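Local coordinates for crustacyanin (PDB 1I4U), which binds the carotenoid astaxanthin and so gives the lobster carapace its blue colour, as one of the subunits of crustacyanin, at residues 77-82 with 95-100. Sequence-based numbering, arbitrary orientation.
Sequences LKRNGK and IDYENS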
# COMPACT_ATOMS: atom_id res chain seq x y z
N LEU A 77 2.86 -20.36 -8.37
CA LEU A 77 3.40 -19.18 -7.76
C LEU A 77 3.25 -19.24 -6.25
O LEU A 77 2.22 -19.65 -5.74
CB LEU A 77 2.68 -17.90 -8.29
CG LEU A 77 3.14 -16.57 -7.70
CD1 LEU A 77 4.60 -16.27 -8.03
CD2 LEU A 77 2.28 -15.42 -8.23
N LYS A 78 4.32 -18.86 -5.58
CA LYS A 78 4.34 -18.67 -4.14
C LYS A 78 4.70 -17.21 -3.85
O LYS A 78 5.68 -16.73 -4.45
CB LYS A 78 5.34 -19.56 -3.40
CG LYS A 78 5.47 -19.37 -1.90
CD LYS A 78 6.40 -20.39 -1.28
CE LYS A 78 7.69 -19.72 -0.90
NZ LYS A 78 8.71 -20.71 -0.44
N ARG A 79 3.93 -16.62 -2.97
CA ARG A 79 4.17 -15.28 -2.48
C ARG A 79 4.34 -15.31 -0.98
O ARG A 79 3.54 -15.89 -0.29
CB ARG A 79 3.00 -14.37 -2.81
CG ARG A 79 2.84 -14.28 -4.31
CD ARG A 79 1.74 -13.30 -4.61
NE ARG A 79 2.32 -11.95 -4.38
CZ ARG A 79 1.45 -10.92 -4.27
NH1 ARG A 79 0.12 -11.05 -4.37
NH2 ARG A 79 1.93 -9.71 -4.06
N ASN A 80 5.39 -14.65 -0.48
CA ASN A 80 5.65 -14.49 0.96
C ASN A 80 5.01 -13.21 1.49
O ASN A 80 5.24 -12.14 0.92
CB ASN A 80 7.15 -14.43 1.22
CG ASN A 80 7.86 -15.72 0.85
OD1 ASN A 80 7.49 -16.78 1.36
ND2 ASN A 80 8.85 -15.66 -0.01
N GLY A 81 4.21 -13.40 2.53
CA GLY A 81 3.49 -12.30 3.13
C GLY A 81 3.66 -12.27 4.62
O GLY A 81 4.21 -13.19 5.26
N LYS A 82 3.20 -11.17 5.23
CA LYS A 82 3.13 -10.99 6.66
C LYS A 82 1.84 -10.27 7.02
O LYS A 82 1.35 -9.47 6.23
CB LYS A 82 4.28 -10.13 7.20
CG LYS A 82 5.65 -10.75 7.11
CD LYS A 82 6.71 -9.73 7.50
CE LYS A 82 8.06 -10.39 7.46
NZ LYS A 82 8.40 -10.93 8.78
N ILE A 95 -1.52 -6.03 6.01
CA ILE A 95 -1.13 -7.20 5.22
C ILE A 95 -0.07 -6.70 4.25
O ILE A 95 -0.25 -5.68 3.55
CB ILE A 95 -2.32 -7.82 4.48
CG1 ILE A 95 -1.88 -9.06 3.71
CG2 ILE A 95 -3.03 -6.87 3.52
CD1 ILE A 95 -1.74 -10.31 4.46
N ASP A 96 1.06 -7.37 4.23
CA ASP A 96 2.26 -6.97 3.48
C ASP A 96 2.78 -8.17 2.70
O ASP A 96 2.73 -9.28 3.21
CB ASP A 96 3.30 -6.44 4.47
CG ASP A 96 4.36 -5.52 3.90
OD1 ASP A 96 4.48 -5.42 2.67
OD2 ASP A 96 5.09 -4.94 4.76
N TYR A 97 3.26 -7.97 1.48
CA TYR A 97 3.81 -9.01 0.67
C TYR A 97 5.13 -8.57 0.08
O TYR A 97 5.36 -7.39 -0.22
CB TYR A 97 2.87 -9.44 -0.49
CG TYR A 97 1.85 -10.44 0.02
CD1 TYR A 97 0.70 -10.08 0.68
CD2 TYR A 97 2.04 -11.79 -0.15
CE1 TYR A 97 -0.23 -11.03 1.15
CE2 TYR A 97 1.14 -12.74 0.29
CZ TYR A 97 0.01 -12.37 0.93
OH TYR A 97 -0.89 -13.30 1.40
N GLU A 98 6.05 -9.51 -0.13
CA GLU A 98 7.28 -9.17 -0.83
C GLU A 98 7.00 -8.51 -2.18
O GLU A 98 6.11 -8.91 -2.89
CB GLU A 98 8.14 -10.38 -1.13
CG GLU A 98 9.11 -10.83 -0.09
CD GLU A 98 9.80 -12.15 -0.36
OE1 GLU A 98 9.35 -12.96 -1.20
OE2 GLU A 98 10.83 -12.35 0.31
N ASN A 99 7.77 -7.48 -2.46
CA ASN A 99 7.72 -6.72 -3.68
C ASN A 99 6.34 -6.16 -3.95
O ASN A 99 5.88 -6.24 -5.10
CB ASN A 99 8.14 -7.66 -4.82
CG ASN A 99 9.65 -7.89 -4.73
OD1 ASN A 99 10.05 -9.03 -4.61
ND2 ASN A 99 10.40 -6.80 -4.78
N SER A 100 5.68 -5.62 -2.92
CA SER A 100 4.32 -5.13 -2.96
C SER A 100 4.11 -3.97 -2.02
O SER A 100 4.94 -3.61 -1.20
CB SER A 100 3.32 -6.26 -2.63
OG SER A 100 1.99 -5.79 -3.00
O HOH W 1 4.38 -8.96 -5.26
O HOH W 2 4.85 -11.52 -3.11
O HOH W 3 7.07 -13.45 -2.49
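Lys82 and Asp96 form an antiparallel hydrogen-bonded pair. Lys82 N gives to Asp96 O at 2.8 Å. Asp96 N gives to Lys82 O at 2.9 Å. One more backbone bond, Glu98 N to Asn80 O at 2.9 Å, carries the pairing into the type II beta turn Tyr97-Ser100.

A side-chain hydrogen bond runs beside this pairing. Asn80 and Glu98 lie alongside each other, and Asn80 ND2 donates to Glu98 OE1 at 3.0 Å, nearly straight (171°). The acceptor lies in the amide plane, but the amide comes from above the carboxylate, 50° out of its plane. Water 3 links the same OE1 to Asn80 N. An alanine in place of Glu98 would probably leave the Asn80 amide without this acceptor and free to turn.

Waters 1 and 2 join Arg79 NH2 and NE to Glu98 O.

Packing centres on Tyr97. Gly81 CA sits over one face of the Tyr97 ring in a CH-pi contact, 3.8 Å from its centroid. Arg79 has CG anti to its carbonyl carbon (chi1 -62°) and its chain bends at chi3, which brings the guanidinium beside Tyr97. Tyr97 CD2 then lies over the centre of one guanidinium face. Tyr97 OH is hydrogen-bonded to Ser67 OG on strand 63-68.

Such pairing of neighbouring antiparallel strands in a beta hairpin builds the lipocalin barrel.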